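PDB 5MQO: Non-reducing end beta-L-arabinofuranosidase from Bacteroides thetaiotaomicron, which probably hydrolyses glycosidic bonds in plant pectin as a member of glycoside hydrolase family GH127, with an aceric acidase role proposed. Local coordinates for residues 191-202 / 240-251. Numbering follows the deposited sequence.
Sequences TYNLGHLMMAGI and ICPSHYMGVVEM
Over one face of the His-196 ring lies Ser-243 OG, 3.6 Å above the plane and displaced toward the rim, while Cys-241 SG approaches the same imidazole obliquely, 4.4 Å from its centroid. The His-244 ring, from the other side of the interface, directs its edge at the start of helix 192-208: Tyr-192 O lies in its plane and Thr-191 O is 3.4 Å from NE2. These rings mark the N-terminal ends of two helices in the helical part of the catalytic domain, which in family GH127 is an (alpha/alpha)6 barrel; helix 212-230 links them in sequence and also packs against both. Cys-241 O, from the same segment as His-244, sits above the rim of one face of the His-244 ring. At the edge of the Tyr-192 ring, CD1 meets Cys-241 CB at 3.8 Å. The axes of 192-202 and 243-251 run 41° apart and approach to 8.7 Å, a closeness made possible by glycine on each helix. Gly-195 leaves room for His-244 CD2, and Gly-247 for the methyl of Met-198. Replacing His-196 by an alanine would probably open a gap over Ser-243 and leave Cys-241 SG without the imidazole beside it. Farther along, Met-198 acts as a knob in a hole formed by His-244, Gly-247, Val-248 and Met-251; the bend at chi3 (-70°) turns its methyl onto the backbone, with Met-198 CE 3.7 Å from Gly-247 C. The acid group of Glu-250 faces other partners, forming salt bridges with Arg-206 and Arg-253, so it is the aliphatic stem that serves this interface. The Met-199 side chain crosses that stem obliquely, and Ile-202 CD1 rests 3.8 Å from Glu-250 CB, while Met-251 CE touches Ile-202 CG1 at 3.9 Å.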
ATOM      1  N   THR A 191       6.468 -25.097  -3.470  1.00114.10           N
ATOM      2  CA  THR A 191       7.418 -24.352  -2.709  1.00107.52           C
ATOM      3  C   THR A 191       6.867 -22.916  -2.506  1.00104.36           C
ATOM      4  O   THR A 191       7.452 -22.138  -1.768  1.00102.45           O
ATOM      5  CB  THR A 191       8.762 -24.393  -3.503  1.00107.54           C
ATOM      6  OG1 THR A 191       9.883 -24.327  -2.620  1.00110.48           O
ATOM      7  CG2 THR A 191       8.863 -23.295  -4.563  1.00107.66           C
ATOM      8  N   TYR A 192       5.738 -22.584  -3.145  1.00106.06           N
ATOM      9  CA  TYR A 192       5.165 -21.219  -3.134  1.00108.49           C
ATOM     10  C   TYR A 192       4.522 -20.926  -1.786  1.00100.23           C
ATOM     11  O   TYR A 192       4.605 -19.808  -1.263  1.00 95.31           O
ATOM     12  CB  TYR A 192       4.052 -21.038  -4.192  1.00119.95           C
ATOM     13  CG  TYR A 192       4.371 -21.378  -5.644  1.00132.87           C
ATOM     14  CD1 TYR A 192       4.794 -20.389  -6.540  1.00138.11           C
ATOM     15  CD2 TYR A 192       4.182 -22.682  -6.143  1.00141.14           C
ATOM     16  CE1 TYR A 192       5.056 -20.687  -7.872  1.00143.42           C
ATOM     17  CE2 TYR A 192       4.444 -22.987  -7.475  1.00144.73           C
ATOM     18  CZ  TYR A 192       4.877 -21.992  -8.332  1.00145.58           C
ATOM     19  OH  TYR A 192       5.130 -22.314  -9.640  1.00144.93           O
ATOM     20  N   ASN A 193       3.824 -21.934  -1.268  1.00 95.91           N
ATOM     21  CA  ASN A 193       3.220 -21.879   0.054  1.00 93.54           C
ATOM     22  C   ASN A 193       4.229 -21.684   1.175  1.00 89.45           C
ATOM     23  O   ASN A 193       3.923 -21.031   2.160  1.00 90.47           O
ATOM     24  CB  ASN A 193       2.390 -23.140   0.311  1.00 96.45           C
ATOM     25  CG  ASN A 193       1.041 -23.094  -0.386  1.00102.46           C
ATOM     26  OD1 ASN A 193       0.806 -22.256  -1.262  1.00100.21           O
ATOM     27  ND2 ASN A 193       0.136 -23.981   0.017  1.00106.93           N
ATOM     28  N   LEU A 194       5.428 -22.236   1.029  1.00 86.41           N
ATOM     29  CA  LEU A 194       6.470 -22.066   2.037  1.00 81.41           C
ATOM     30  C   LEU A 194       6.863 -20.632   2.292  1.00 77.30           C
ATOM     31  O   LEU A 194       7.102 -20.266   3.433  1.00 81.03           O
ATOM     32  CB  LEU A 194       7.723 -22.874   1.684  1.00 81.43           C
ATOM     33  CG  LEU A 194       7.589 -24.393   1.836  1.00 81.97           C
ATOM     34  CD1 LEU A 194       8.980 -24.995   1.923  1.00 83.41           C
ATOM     35  CD2 LEU A 194       6.765 -24.828   3.048  1.00 81.16           C
ATOM     36  N   GLY A 195       6.925 -19.816   1.256  1.00 72.91           N
ATOM     37  CA  GLY A 195       7.290 -18.425   1.438  1.00 73.79           C
ATOM     38  C   GLY A 195       6.357 -17.652   2.361  1.00 74.28           C
ATOM     39  O   GLY A 195       6.782 -16.737   3.078  1.00 75.46           O
ATOM     40  N   HIS A 196       5.080 -18.016   2.331  1.00 71.40           N
ATOM     41  CA  HIS A 196       4.090 -17.371   3.146  1.00 71.72           C
ATOM     42  C   HIS A 196       4.141 -17.880   4.559  1.00 72.36           C
ATOM     43  O   HIS A 196       3.868 -17.124   5.492  1.00 79.19           O
ATOM     44  CB  HIS A 196       2.712 -17.570   2.552  1.00 76.08           C
ATOM     45  CG  HIS A 196       2.553 -16.883   1.244  1.00 80.43           C
ATOM     46  ND1 HIS A 196       2.630 -15.511   1.123  1.00 83.12           N
ATOM     47  CD2 HIS A 196       2.376 -17.367  -0.005  1.00 82.13           C
ATOM     48  CE1 HIS A 196       2.485 -15.179  -0.147  1.00 85.26           C
ATOM     49  NE2 HIS A 196       2.329 -16.287  -0.851  1.00 85.89           N
ATOM     50  N   LEU A 197       4.496 -19.146   4.737  1.00 69.60           N
ATOM     51  CA  LEU A 197       4.755 -19.666   6.072  1.00 69.41           C
ATOM     52  C   LEU A 197       5.866 -18.883   6.781  1.00 66.38           C
ATOM     53  O   LEU A 197       5.756 -18.650   7.977  1.00 65.95           O
ATOM     54  CB  LEU A 197       5.105 -21.157   6.040  1.00 70.18           C
ATOM     55  CG  LEU A 197       5.331 -21.838   7.394  1.00 71.65           C
ATOM     56  CD1 LEU A 197       4.032 -22.004   8.158  1.00 72.82           C
ATOM     57  CD2 LEU A 197       5.985 -23.181   7.175  1.00 71.99           C
ATOM     58  N   MET A 198       6.910 -18.477   6.061  1.00 63.23           N
ATOM     59  CA  MET A 198       7.977 -17.710   6.684  1.00 66.73           C
ATOM     60  C   MET A 198       7.425 -16.450   7.367  1.00 65.76           C
ATOM     61  O   MET A 198       7.644 -16.218   8.548  1.00 66.56           O
ATOM     62  CB  MET A 198       9.062 -17.308   5.686  1.00 69.26           C
ATOM     63  CG  MET A 198       9.851 -18.448   5.055  1.00 72.87           C
ATOM     64  SD  MET A 198      11.243 -17.834   4.051  1.00 76.88           S
ATOM     65  CE  MET A 198      10.376 -17.087   2.680  1.00 78.99           C
ATOM     66  N   MET A 199       6.690 -15.639   6.634  1.00 66.38           N
ATOM     67  CA  MET A 199       6.231 -14.389   7.198  1.00 67.82           C
ATOM     68  C   MET A 199       5.207 -14.605   8.301  1.00 64.22           C
ATOM     69  O   MET A 199       5.191 -13.846   9.275  1.00 62.12           O
ATOM     70  CB  MET A 199       5.705 -13.426   6.117  1.00 72.44           C
ATOM     71  CG  MET A 199       6.739 -12.409   5.640  1.00 75.62           C
ATOM     72  SD  MET A 199       7.416 -11.407   6.989  1.00 82.04           S
ATOM     73  CE  MET A 199       7.487  -9.822   6.147  1.00 90.39           C
ATOM     74  N   ALA A 200       4.390 -15.649   8.172  1.00 60.00           N
ATOM     75  CA  ALA A 200       3.393 -15.959   9.205  1.00 59.82           C
ATOM     76  C   ALA A 200       4.065 -16.288  10.534  1.00 57.75           C
ATOM     77  O   ALA A 200       3.605 -15.876  11.606  1.00 57.86           O
ATOM     78  CB  ALA A 200       2.483 -17.103   8.769  1.00 58.96           C
ATOM     79  N   GLY A 201       5.159 -17.015  10.444  1.00 55.29           N
ATOM     80  CA  GLY A 201       5.879 -17.442  11.614  1.00 58.40           C
ATOM     81  C   GLY A 201       6.633 -16.320  12.280  1.00 60.00           C
ATOM     82  O   GLY A 201       6.661 -16.258  13.519  1.00 60.25           O
ATOM     83  N   ILE A 202       7.251 -15.446  11.471  1.00 59.37           N
ATOM     84  CA  ILE A 202       7.996 -14.292  12.001  1.00 59.69           C
ATOM     85  C   ILE A 202       7.018 -13.376  12.762  1.00 60.62           C
ATOM     86  O   ILE A 202       7.241 -13.014  13.917  1.00 59.90           O
ATOM     87  CB  ILE A 202       8.662 -13.480  10.876  1.00 59.53           C
ATOM     88  CG1 ILE A 202       9.769 -14.268  10.206  1.00 60.21           C
ATOM     89  CG2 ILE A 202       9.245 -12.149  11.380  1.00 59.95           C
ATOM     90  CD1 ILE A 202       9.990 -13.777   8.787  1.00 61.14           C
ATOM     91  N   ILE A 240       8.524 -17.585  -8.861  1.00159.41           N
ATOM     92  CA  ILE A 240       7.356 -16.811  -9.424  1.00158.06           C
ATOM     93  C   ILE A 240       6.398 -16.357  -8.273  1.00166.69           C
ATOM     94  O   ILE A 240       5.556 -15.466  -8.485  1.00174.69           O
ATOM     95  CB  ILE A 240       6.611 -17.533 -10.637  1.00145.60           C
ATOM     96  CG1 ILE A 240       7.384 -17.348 -11.963  1.00135.20           C
ATOM     97  CG2 ILE A 240       5.182 -17.011 -10.860  1.00142.40           C
ATOM     98  CD1 ILE A 240       6.809 -18.073 -13.175  1.00126.48           C
ATOM     99  N   CYS A 241       6.533 -16.957  -7.074  1.00156.99           N
ATOM    100  CA  CYS A 241       6.106 -16.299  -5.830  1.00144.34           C
ATOM    101  C   CYS A 241       7.173 -15.271  -5.412  1.00136.91           C
ATOM    102  O   CYS A 241       8.298 -15.648  -5.043  1.00126.16           O
ATOM    103  CB  CYS A 241       5.850 -17.289  -4.696  1.00141.58           C
ATOM    104  SG  CYS A 241       4.566 -16.681  -3.585  1.00140.38           S
ATOM    105  N   PRO A 242       6.828 -13.967  -5.483  1.00132.21           N
ATOM    106  CA  PRO A 242       7.791 -12.903  -5.176  1.00127.09           C
ATOM    107  C   PRO A 242       7.779 -12.430  -3.709  1.00117.49           C
ATOM    108  O   PRO A 242       8.625 -11.622  -3.321  1.00114.40           O
ATOM    109  CB  PRO A 242       7.331 -11.790  -6.101  1.00130.70           C
ATOM    110  CG  PRO A 242       5.833 -11.932  -6.087  1.00131.56           C
ATOM    111  CD  PRO A 242       5.530 -13.395  -5.916  1.00129.13           C
ATOM    112  N   SER A 243       6.808 -12.908  -2.926  1.00109.27           N
ATOM    113  CA  SER A 243       6.839 -12.858  -1.464  1.00107.83           C
ATOM    114  C   SER A 243       8.177 -13.347  -0.907  1.00103.30           C
ATOM    115  O   SER A 243       8.683 -12.820   0.078  1.00101.12           O
ATOM    116  CB  SER A 243       5.740 -13.771  -0.897  1.00111.10           C
ATOM    117  OG  SER A 243       5.987 -15.152  -1.208  1.00109.27           O
ATOM    118  N   HIS A 244       8.710 -14.385  -1.540  1.00 99.91           N
ATOM    119  CA  HIS A 244       9.962 -15.035  -1.143  1.00101.34           C
ATOM    120  C   HIS A 244      11.110 -14.094  -0.777  1.00 92.73           C
ATOM    121  O   HIS A 244      11.782 -14.334   0.216  1.00 92.41           O
ATOM    122  CB  HIS A 244      10.458 -15.977  -2.266  1.00108.22           C
ATOM    123  CG  HIS A 244       9.685 -17.256  -2.380  1.00114.92           C
ATOM    124  ND1 HIS A 244      10.202 -18.385  -2.983  1.00115.23           N
ATOM    125  CD2 HIS A 244       8.437 -17.587  -1.966  1.00119.03           C
ATOM    126  CE1 HIS A 244       9.303 -19.352  -2.940  1.00118.72           C
ATOM    127  NE2 HIS A 244       8.224 -18.894  -2.326  1.00121.58           N
ATOM    128  N   TYR A 245      11.330 -13.046  -1.573  1.00 84.81           N
ATOM    129  CA  TYR A 245      12.529 -12.191  -1.450  1.00 80.57           C
ATOM    130  C   TYR A 245      12.531 -11.469  -0.100  1.00 75.56           C
ATOM    131  O   TYR A 245      13.550 -11.431   0.592  1.00 67.24           O
ATOM    132  CB  TYR A 245      12.582 -11.148  -2.565  1.00 82.16           C
ATOM    133  CG  TYR A 245      12.756 -11.721  -3.945  1.00 85.27           C
ATOM    134  CD1 TYR A 245      11.648 -12.118  -4.700  1.00 89.65           C
ATOM    135  CD2 TYR A 245      14.008 -11.843  -4.511  1.00 85.96           C
ATOM    136  CE1 TYR A 245      11.781 -12.650  -5.963  1.00 89.74           C
ATOM    137  CE2 TYR A 245      14.157 -12.364  -5.781  1.00 90.06           C
ATOM    138  CZ  TYR A 245      13.040 -12.774  -6.507  1.00 91.76           C
ATOM    139  OH  TYR A 245      13.171 -13.294  -7.787  1.00 91.05           O
ATOM    140  N   MET A 246      11.367 -10.914   0.245  1.00 71.22           N
ATOM    141  CA  MET A 246      11.132 -10.242   1.514  1.00 69.97           C
ATOM    142  C   MET A 246      11.182 -11.231   2.693  1.00 69.04           C
ATOM    143  O   MET A 246      11.897 -10.991   3.673  1.00 65.86           O
ATOM    144  CB  MET A 246       9.792  -9.471   1.472  1.00 71.59           C
ATOM    145  CG  MET A 246       9.904  -8.078   0.843  1.00 73.76           C
ATOM    146  SD  MET A 246       8.405  -7.164   0.396  1.00 74.50           S
ATOM    147  CE  MET A 246       7.262  -7.731   1.662  1.00 78.12           C
ATOM    148  N   GLY A 247      10.459 -12.348   2.575  1.00 66.72           N
ATOM    149  CA  GLY A 247      10.419 -13.393   3.613  1.00 64.58           C
ATOM    150  C   GLY A 247      11.772 -13.926   4.031  1.00 66.14           C
ATOM    151  O   GLY A 247      12.023 -14.129   5.217  1.00 67.00           O
ATOM    152  N   VAL A 248      12.653 -14.126   3.049  1.00 66.52           N
ATOM    153  CA  VAL A 248      13.996 -14.671   3.279  1.00 65.09           C
ATOM    154  C   VAL A 248      14.916 -13.634   3.943  1.00 62.24           C
ATOM    155  O   VAL A 248      15.675 -13.976   4.854  1.00 63.83           O
ATOM    156  CB  VAL A 248      14.595 -15.322   1.983  1.00 68.47           C
ATOM    157  CG1 VAL A 248      14.967 -14.295   0.941  1.00 72.46           C
ATOM    158  CG2 VAL A 248      15.842 -16.134   2.282  1.00 70.77           C
ATOM    159  N   VAL A 249      14.832 -12.370   3.529  1.00 60.46           N
ATOM    160  CA  VAL A 249      15.579 -11.292   4.209  1.00 57.94           C
ATOM    161  C   VAL A 249      14.988 -11.046   5.607  1.00 57.25           C
ATOM    162  O   VAL A 249      15.711 -10.750   6.577  1.00 54.68           O
ATOM    163  CB  VAL A 249      15.576  -9.976   3.406  1.00 57.14           C
ATOM    164  CG1 VAL A 249      16.249  -8.845   4.187  1.00 57.81           C
ATOM    165  CG2 VAL A 249      16.298 -10.153   2.083  1.00 57.28           C
ATOM    166  N   GLU A 250      13.678 -11.172   5.728  1.00 55.13           N
ATOM    167  CA  GLU A 250      13.094 -11.018   7.041  1.00 56.92           C
ATOM    168  C   GLU A 250      13.504 -12.187   7.968  1.00 57.07           C
ATOM    169  O   GLU A 250      13.628 -12.010   9.168  1.00 54.48           O
ATOM    170  CB  GLU A 250      11.583 -10.840   6.950  1.00 56.11           C
ATOM    171  CG  GLU A 250      10.977 -10.113   8.133  1.00 57.48           C
ATOM    172  CD  GLU A 250      11.571  -8.733   8.383  1.00 60.07           C
ATOM    173  OE1 GLU A 250      11.709  -8.361   9.583  1.00 59.74           O
ATOM    174  OE2 GLU A 250      11.873  -8.015   7.392  1.00 62.97           O
ATOM    175  N   MET A 251      13.751 -13.361   7.406  1.00 58.86           N
ATOM    176  CA  MET A 251      14.246 -14.468   8.212  1.00 59.68           C
ATOM    177  C   MET A 251      15.676 -14.300   8.629  1.00 58.39           C
ATOM    178  O   MET A 251      16.024 -14.690   9.748  1.00 57.68           O
ATOM    179  CB  MET A 251      14.086 -15.793   7.505  1.00 62.94           C
ATOM    180  CG  MET A 251      12.776 -16.448   7.870  1.00 66.10           C
ATOM    181  SD  MET A 251      12.889 -17.176   9.509  1.00 70.60           S
ATOM    182  CE  MET A 251      11.221 -17.780   9.571  1.00 71.10           C
TER